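Local atomic coordinates of amidohydrolase (Xanthomonas campestris pv. campestris, PDB entry 4DZH), a protein that probably catalyses the zinc-dependent hydrolytic deamination of adenosine-type nucleosides, such as 5'-methylthioadenosine. Residues Asn77-Pro83 / Cys135-Tyr140; Ala124-Met128 / Asn322-Met326. All coordinates share one frame; numbering follows the deposited sequence.

Contact 1: residues Asn77-Pro83 / Cys135-Tyr140; sequences NAHTHNP and CVNENY. With ZN (zinc ion), chain E.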
ATOM      1  N   ASN A  77       4.539  -7.178  13.900  1.00 11.96           N
ATOM      2  CA  ASN A  77       3.201  -6.669  13.713  1.00 13.16           C
ATOM      3  C   ASN A  77       2.580  -6.555  15.093  1.00 13.44           C
ATOM      4  O   ASN A  77       2.168  -7.546  15.680  1.00 13.06           O
ATOM      5  CB  ASN A  77       2.396  -7.649  12.819  1.00 13.45           C
ATOM      6  CG  ASN A  77       1.002  -7.119  12.449  1.00 15.25           C
ATOM      7  OD1 ASN A  77       0.389  -6.281  13.175  1.00 13.16           O
ATOM      8  ND2 ASN A  77       0.441  -7.637  11.346  1.00 15.13           N
ATOM      9  N   ALA A  78       2.532  -5.334  15.605  1.00 13.92           N
ATOM     10  CA  ALA A  78       2.262  -5.132  17.028  1.00 16.06           C
ATOM     11  C   ALA A  78       0.782  -5.042  17.380  1.00 14.74           C
ATOM     12  O   ALA A  78       0.447  -4.648  18.529  1.00 15.39           O
ATOM     13  CB  ALA A  78       3.036  -3.856  17.507  1.00 17.35           C
ATOM     14  N   HIS A  79      -0.124  -5.403  16.456  1.00 11.96           N
ATOM     15  CA  HIS A  79      -1.545  -5.524  16.794  1.00 12.80           C
ATOM     16  C   HIS A  79      -2.309  -6.385  15.807  1.00 13.57           C
ATOM     17  O   HIS A  79      -2.601  -5.952  14.702  1.00 14.47           O
ATOM     18  CB  HIS A  79      -2.237  -4.157  16.847  1.00 15.44           C
ATOM     19  CG  HIS A  79      -3.657  -4.243  17.335  1.00 13.18           C
ATOM     20  ND1 HIS A  79      -3.974  -4.692  18.600  1.00 14.77           N
ATOM     21  CD2 HIS A  79      -4.841  -4.020  16.713  1.00 13.06           C
ATOM     22  CE1 HIS A  79      -5.289  -4.669  18.759  1.00 12.30           C
ATOM     23  NE2 HIS A  79      -5.847  -4.265  17.629  1.00 16.19           N
ATOM     24  N   THR A  80      -2.627  -7.618  16.215  1.00 15.57           N
ATOM     25  CA  THR A  80      -3.374  -8.516  15.324  1.00 14.88           C
ATOM     26  C   THR A  80      -4.616  -9.128  15.967  1.00 14.06           C
ATOM     27  O   THR A  80      -4.712  -9.293  17.186  1.00 15.45           O
ATOM     28  CB  THR A  80      -2.490  -9.683  14.803  1.00 15.56           C
ATOM     29  OG1 THR A  80      -1.928 -10.394  15.929  1.00 17.01           O
ATOM     30  CG2 THR A  80      -1.342  -9.110  13.945  1.00 13.33           C
ATOM     31  N   HIS A  81      -5.573  -9.504  15.117  1.00 12.73           N
ATOM     32  CA  HIS A  81      -6.691 -10.376  15.481  1.00 15.61           C
ATOM     33  C   HIS A  81      -6.668 -11.448  14.399  1.00 14.09           C
ATOM     34  O   HIS A  81      -7.496 -11.441  13.488  1.00 13.78           O
ATOM     35  CB  HIS A  81      -8.040  -9.627  15.458  1.00 14.14           C
ATOM     36  CG  HIS A  81      -8.073  -8.374  16.286  1.00 16.23           C
ATOM     37  ND1 HIS A  81      -7.950  -8.393  17.663  1.00 16.99           N
ATOM     38  CD2 HIS A  81      -8.233  -7.077  15.934  1.00 16.30           C
ATOM     39  CE1 HIS A  81      -8.025  -7.156  18.127  1.00 17.57           C
ATOM     40  NE2 HIS A  81      -8.165  -6.337  17.094  1.00 10.91           N
ATOM     41  N   ASN A  82      -5.690 -12.337  14.489  1.00 14.33           N
ATOM     42  CA  ASN A  82      -5.349 -13.119  13.297  1.00 13.36           C
ATOM     43  C   ASN A  82      -6.389 -14.148  12.757  1.00 14.58           C
ATOM     44  O   ASN A  82      -6.440 -14.369  11.542  1.00 16.62           O
ATOM     45  CB  ASN A  82      -3.906 -13.688  13.413  1.00 12.40           C
ATOM     46  CG  ASN A  82      -2.857 -12.737  12.815  1.00 12.27           C
ATOM     47  OD1 ASN A  82      -3.178 -11.789  12.045  1.00 16.26           O
ATOM     48  ND2 ASN A  82      -1.585 -13.007  13.123  1.00 13.10           N
ATOM     49  N   PRO A  83      -7.235 -14.718  13.627  1.00 16.95           N
ATOM     50  CA  PRO A  83      -8.286 -15.589  13.077  1.00 17.80           C
ATOM     51  C   PRO A  83      -9.200 -14.846  12.098  1.00 19.27           C
ATOM     52  O   PRO A  83      -9.873 -15.475  11.298  1.00 18.87           O
ATOM     53  CB  PRO A  83      -9.068 -16.026  14.324  1.00 15.55           C
ATOM     54  CG  PRO A  83      -8.018 -16.046  15.399  1.00 17.13           C
ATOM     55  CD  PRO A  83      -7.169 -14.797  15.095  1.00 15.81           C
ATOM     56  N   CYS A 135       6.873 -11.805  14.086  1.00 15.41           N
ATOM     57  CA  CYS A 135       6.377 -11.701  15.462  1.00 13.92           C
ATOM     58  C   CYS A 135       5.044 -10.939  15.461  1.00 12.74           C
ATOM     59  O   CYS A 135       4.891  -9.987  14.686  1.00 13.16           O
ATOM     60  CB  CYS A 135       7.409 -10.915  16.272  1.00 18.24           C
ATOM     61  SG  CYS A 135       7.122 -10.881  18.084  1.00 17.11           S
ATOM     62  N   VAL A 136       4.129 -11.338  16.364  1.00 12.82           N
ATOM     63  CA  VAL A 136       2.859 -10.635  16.488  1.00 13.40           C
ATOM     64  C   VAL A 136       2.558 -10.353  17.923  1.00 16.17           C
ATOM     65  O   VAL A 136       3.119 -11.006  18.830  1.00 15.69           O
ATOM     66  CB  VAL A 136       1.661 -11.465  15.961  1.00 17.87           C
ATOM     67  CG1 VAL A 136       1.726 -11.533  14.495  1.00 20.91           C
ATOM     68  CG2 VAL A 136       1.615 -12.880  16.587  1.00 17.31           C
ATOM     69  N   ASN A 137       1.686  -9.351  18.092  1.00 14.29           N
ATOM     70  CA  ASN A 137       1.060  -9.047  19.379  1.00 13.42           C
ATOM     71  C   ASN A 137      -0.401  -9.397  19.162  1.00 15.32           C
ATOM     72  O   ASN A 137      -1.193  -8.555  18.675  1.00 16.44           O
ATOM     73  CB  ASN A 137       1.186  -7.565  19.663  1.00 14.40           C
ATOM     74  CG  ASN A 137       0.710  -7.190  21.046  1.00 16.62           C
ATOM     75  OD1 ASN A 137       0.626  -8.023  21.958  1.00 18.09           O
ATOM     76  ND2 ASN A 137       0.480  -5.912  21.233  1.00 15.84           N
ATOM     77  N   GLU A 138      -0.750 -10.641  19.529  1.00 15.34           N
ATOM     78  CA  GLU A 138      -2.049 -11.230  19.211  1.00 13.71           C
ATOM     79  C   GLU A 138      -3.118 -10.876  20.247  1.00 14.07           C
ATOM     80  O   GLU A 138      -2.864 -10.816  21.451  1.00 17.23           O
ATOM     81  CB  GLU A 138      -1.895 -12.765  19.199  1.00 16.49           C
ATOM     82  CG  GLU A 138      -3.127 -13.490  18.654  1.00 16.53           C
ATOM     83  CD  GLU A 138      -3.507 -13.072  17.222  1.00 16.49           C
ATOM     84  OE1 GLU A 138      -2.638 -12.964  16.288  1.00 17.15           O
ATOM     85  OE2 GLU A 138      -4.711 -12.914  17.017  1.00 18.16           O
ATOM     86  N   ASN A 139      -4.350 -10.661  19.755  1.00 13.29           N
ATOM     87  CA  ASN A 139      -5.421 -10.261  20.662  1.00 16.54           C
ATOM     88  C   ASN A 139      -6.705 -10.967  20.212  1.00 15.20           C
ATOM     89  O   ASN A 139      -7.427 -10.456  19.358  1.00 16.03           O
ATOM     90  CB  ASN A 139      -5.527  -8.724  20.548  1.00 15.36           C
ATOM     91  CG  ASN A 139      -6.500  -8.106  21.517  1.00 22.13           C
ATOM     92  OD1 ASN A 139      -7.411  -8.741  21.992  1.00 22.72           O
ATOM     93  ND2 ASN A 139      -6.326  -6.796  21.772  1.00 24.64           N
ATOM     94  N   TYR A 140      -6.959 -12.178  20.724  1.00 14.84           N
ATOM     95  CA  TYR A 140      -8.152 -12.914  20.297  1.00 18.32           C
ATOM     96  C   TYR A 140      -8.599 -13.960  21.334  1.00 19.64           C
ATOM     97  O   TYR A 140      -7.831 -14.335  22.260  1.00 16.96           O
ATOM     98  CB  TYR A 140      -7.993 -13.593  18.935  1.00 16.18           C
ATOM     99  CG  TYR A 140      -9.308 -13.631  18.129  1.00 20.18           C
ATOM    100  CD1 TYR A 140      -9.861 -12.454  17.592  1.00 21.94           C
ATOM    101  CD2 TYR A 140     -10.006 -14.837  17.940  1.00 21.64           C
ATOM    102  CE1 TYR A 140     -11.025 -12.490  16.882  1.00 23.22           C
ATOM    103  CE2 TYR A 140     -11.188 -14.870  17.241  1.00 23.00           C
ATOM    104  CZ  TYR A 140     -11.691 -13.701  16.705  1.00 26.48           C
ATOM    105  OH  TYR A 140     -12.873 -13.722  15.981  1.00 30.30           O
TER
HETATM  106 ZN    ZN E 504      -7.877  -4.386  17.240  1.00 17.64          ZN
HETATM  107  O   HOH W   1      -8.977  -2.790  16.660  1.00 18.19           O
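His-81 and Asn-139 lie side by side, pointing the same way, and their bond is a clear case of a backbone carbonyl orienting a metal ligand. The imidazole ND1 donates to Asn-139 O at 2.7 Å, almost straight (170°) and lying in both the ring and the carbonyl plane. This fixes the ring's rotation, and NE2 reaches zinc at 2.0 Å. His-79, its ND1 hydrogen-bonded to His-226, binds the same ion through NE2, giving the His-X-His signature of amidohydrolases; His-228, Asp-316 and a water complete the site.

On the sheet face of Asn-77, Thr-80 and Val-136, Glu-138 bends at chi2 (58°), which returns its carboxylate to the other segment. OE2 takes Asn-82 N at 2.8 Å with its syn lone pair, while Thr-80, crossing at about a right angle, donates from OG1 to OE1 at 2.7 Å, above the carboxylate plane. Tyr-150 also bonds OE1. Pro-83 CB lies over one face of the Tyr-140 ring.

A beta bulge between Asn-77 and Thr-80 shifts the register by one, and Asn-137 ND2 holds Ala-78 O there. Strand 133-139 continues the barrel wall to strand 156-163, and helix 114-130 packs against Asn-82, Pro-83 and Val-136.

Contact 2: residues Ala124-Met128 / Asn322-Met326; sequences AIAEM and NDLDM. With MG (magnesium ion), chain B.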
ATOM      1  N   ALA A 124      -2.958 -16.898   8.864  1.00 14.20           N
ATOM      2  CA  ALA A 124      -2.212 -15.672   9.115  1.00 14.72           C
ATOM      3  C   ALA A 124      -0.699 -15.893   9.170  1.00 10.99           C
ATOM      4  O   ALA A 124       0.086 -15.091   8.620  1.00 13.66           O
ATOM      5  CB  ALA A 124      -2.696 -15.009  10.403  1.00 11.00           C
ATOM      6  N   ILE A 125      -0.282 -17.005   9.795  1.00 13.93           N
ATOM      7  CA  ILE A 125       1.139 -17.297   9.898  1.00 12.51           C
ATOM      8  C   ILE A 125       1.758 -17.429   8.489  1.00 14.70           C
ATOM      9  O   ILE A 125       2.803 -16.845   8.191  1.00 13.18           O
ATOM     10  CB  ILE A 125       1.368 -18.565  10.728  1.00 11.58           C
ATOM     11  CG1 ILE A 125       1.060 -18.309  12.200  1.00 14.12           C
ATOM     12  CG2 ILE A 125       2.807 -19.094  10.488  1.00 14.67           C
ATOM     13  CD1 ILE A 125       1.006 -19.604  13.026  1.00 14.54           C
ATOM     14  N   ALA A 126       1.068 -18.120   7.577  1.00 13.91           N
ATOM     15  CA  ALA A 126       1.556 -18.199   6.194  1.00 15.52           C
ATOM     16  C   ALA A 126       1.653 -16.793   5.548  1.00 11.34           C
ATOM     17  O   ALA A 126       2.651 -16.460   4.896  1.00 12.81           O
ATOM     18  CB  ALA A 126       0.644 -19.137   5.387  1.00 17.93           C
ATOM     19  N   GLU A 127       0.594 -15.991   5.696  1.00 12.97           N
ATOM     20  CA  GLU A 127       0.598 -14.661   5.112  1.00 14.62           C
ATOM     21  C   GLU A 127       1.689 -13.772   5.707  1.00 10.90           C
ATOM     22  O   GLU A 127       2.370 -13.013   4.978  1.00 11.93           O
ATOM     23  CB  GLU A 127      -0.779 -13.988   5.256  1.00 14.70           C
ATOM     24  CG  GLU A 127      -0.772 -12.580   4.631  1.00 13.53           C
ATOM     25  CD  GLU A 127      -2.119 -11.911   4.606  1.00 15.79           C
ATOM     26  OE1 GLU A 127      -3.133 -12.533   4.952  1.00 15.29           O
ATOM     27  OE2 GLU A 127      -2.122 -10.715   4.230  1.00 14.24           O
ATOM     28  N   MET A 128       1.903 -13.921   7.018  1.00 13.37           N
ATOM     29  CA  MET A 128       2.890 -13.092   7.709  1.00 13.17           C
ATOM     30  C   MET A 128       4.281 -13.468   7.263  1.00 14.74           C
ATOM     31  O   MET A 128       5.042 -12.607   6.881  1.00 13.94           O
ATOM     32  CB  MET A 128       2.749 -13.177   9.217  1.00 13.94           C
ATOM     33  CG  MET A 128       1.479 -12.482   9.682  1.00 14.40           C
ATOM     34  SD  MET A 128       1.377 -12.399  11.491  1.00 15.31           S
ATOM     35  CE  MET A 128       1.266 -14.169  11.900  1.00 15.42           C
ATOM     36  N   ASN A 322      -7.422  -4.887   4.145  1.00 14.81           N
ATOM     37  CA  ASN A 322      -7.837  -6.205   4.660  1.00 13.94           C
ATOM     38  C   ASN A 322      -6.699  -7.218   4.548  1.00 16.86           C
ATOM     39  O   ASN A 322      -6.948  -8.442   4.402  1.00 15.24           O
ATOM     40  CB  ASN A 322      -8.997  -6.670   3.795  1.00 13.24           C
ATOM     41  CG  ASN A 322     -10.259  -5.932   4.122  1.00 13.33           C
ATOM     42  OD1 ASN A 322     -10.353  -5.274   5.156  1.00 15.90           O
ATOM     43  ND2 ASN A 322     -11.229  -6.007   3.229  1.00 15.87           N
ATOM     44  N   ASP A 323      -5.449  -6.739   4.556  1.00 16.10           N
ATOM     45  CA  ASP A 323      -4.311  -7.678   4.518  1.00 11.87           C
ATOM     46  C   ASP A 323      -3.449  -7.562   5.772  1.00 14.82           C
ATOM     47  O   ASP A 323      -3.704  -6.748   6.676  1.00 14.06           O
ATOM     48  CB  ASP A 323      -3.490  -7.539   3.249  1.00 13.46           C
ATOM     49  CG  ASP A 323      -3.006  -6.117   3.008  1.00 17.08           C
ATOM     50  OD1 ASP A 323      -2.826  -5.378   4.002  1.00 15.43           O
ATOM     51  OD2 ASP A 323      -2.713  -5.775   1.841  1.00 17.88           O
ATOM     52  N   LEU A 324      -2.442  -8.434   5.863  1.00 11.67           N
ATOM     53  CA  LEU A 324      -1.480  -8.403   6.993  1.00 12.85           C
ATOM     54  C   LEU A 324      -0.142  -7.911   6.476  1.00 14.08           C
ATOM     55  O   LEU A 324       0.926  -8.383   6.889  1.00 15.18           O
ATOM     56  CB  LEU A 324      -1.275  -9.813   7.584  1.00 12.53           C
ATOM     57  CG  LEU A 324      -2.558 -10.374   8.184  1.00 11.49           C
ATOM     58  CD1 LEU A 324      -2.333 -11.854   8.641  1.00 13.83           C
ATOM     59  CD2 LEU A 324      -3.204  -9.509   9.348  1.00 14.48           C
ATOM     60  N   ASP A 325      -0.175  -6.979   5.538  1.00 11.89           N
ATOM     61  CA  ASP A 325       1.016  -6.569   4.815  1.00 11.85           C
ATOM     62  C   ASP A 325       1.707  -5.460   5.596  1.00 12.06           C
ATOM     63  O   ASP A 325       1.248  -4.284   5.547  1.00 13.19           O
ATOM     64  CB  ASP A 325       0.592  -6.051   3.422  1.00 10.35           C
ATOM     65  CG  ASP A 325       1.779  -5.568   2.551  1.00 12.21           C
ATOM     66  OD1 ASP A 325       2.894  -5.400   3.100  1.00 14.70           O
ATOM     67  OD2 ASP A 325       1.572  -5.344   1.337  1.00 12.92           O
ATOM     68  N   MET A 326       2.768  -5.798   6.318  1.00 11.63           N
ATOM     69  CA  MET A 326       3.479  -4.761   7.079  1.00 12.48           C
ATOM     70  C   MET A 326       4.302  -3.851   6.195  1.00 14.58           C
ATOM     71  O   MET A 326       4.610  -2.724   6.606  1.00 15.57           O
ATOM     72  CB  MET A 326       4.356  -5.391   8.173  1.00 12.49           C
ATOM     73  CG  MET A 326       3.561  -5.880   9.358  1.00 13.12           C
ATOM     74  SD  MET A 326       2.987  -4.523  10.418  1.00 14.24           S
ATOM     75  CE  MET A 326       4.561  -3.888  11.049  1.00 16.10           C
TER
HETATM   76 MG    MG B 501      -3.043  -3.348   4.244  1.00 12.88          MG
HETATM   77  O   HOH W   2       2.385 -10.237   5.184  1.00 13.77           O
HETATM   78  O   HOH W   3      -1.849  -3.218   2.478  1.00 14.69           O
HETATM   79  O   HOH W   4      -1.466  -3.472   5.545  1.00 13.28           O
HETATM   80  O   HOH W   5      -4.730  -3.179   2.897  1.00 16.38           O
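Leu-324 packs on helix 114-130 through Ala-124, Glu-127 and Met-128 in a buried helix-to-loop contact, on the stretch that leads from strand 310-313 of the barrel into helix 326-341. It illustrates how one helix face can seat a loop with an apolar patch and a single charged side chain. The three helix residues are spaced so that they share a face. Leu-324 CD1 comes down on Ala-124 CB at 3.6 Å and lies 4.0 Å from Met-128 CG.

Glu-127 crosses the leucine side chain at about a right angle. Its chain is stretched out (chi1 -180°, chi2 174°), which carries the carboxylate from the helix to the loop backbone. There OE2 accepts Leu-324 N at 2.8 Å, the N-H approaching from above the carboxylate plane rather than within it. A water forms a second link, bridging Glu-127 O and Leu-324 O.

The same loop carries a magnesium ligand next to the leucine. Asp-323 OD1 binds the ion at 2.1 Å, alongside Asn-321, Glu-289 and three waters. One of these waters donates to Asp-323 OD2 at 2.8 Å, and another to Asp-325 O. Asp-325 is the N-cap of helix 326-341, its OD1 taking Ser-328 N. The second subunit reaches the contact too, its Leu-389 packing on Ala-126 and Glu-127.

Glu-127 OE2 and Asp-323 OD1 are 5.4 Å apart, so two probably like-charged groups lie close in a buried setting. Arg-88 pairs with OE1 of Glu-127 and Arg-407 with OE2, while magnesium probably offsets the aspartate. With these counter-charges, the buried glutamate probably remains ionised, a strong acceptor that ties the metal-bound loop to the helix.

From the N terminus the chain meets residues 77-83, then 124-128, then 135-140, and finally 322-326, so the segments alternate and the two contacts cross. Contact 1 closes a loop of 51 intervening residues, mostly helical, which joins neighbouring parallel strands of the barrel; helix 114-130, within that loop, supplies the first half of contact 2. Contact 2 then closes a much longer loop of 193 residues, taking in most of the barrel, from strand 133-139 to strand 310-313. The two meet at Asn-82, which packs on Ala-124, Met-128 and Leu-324, and at Val-136, which touches Met-128. Together they tie the zinc-bearing segment, one outer helix and the magnesium-bound loop into a single core.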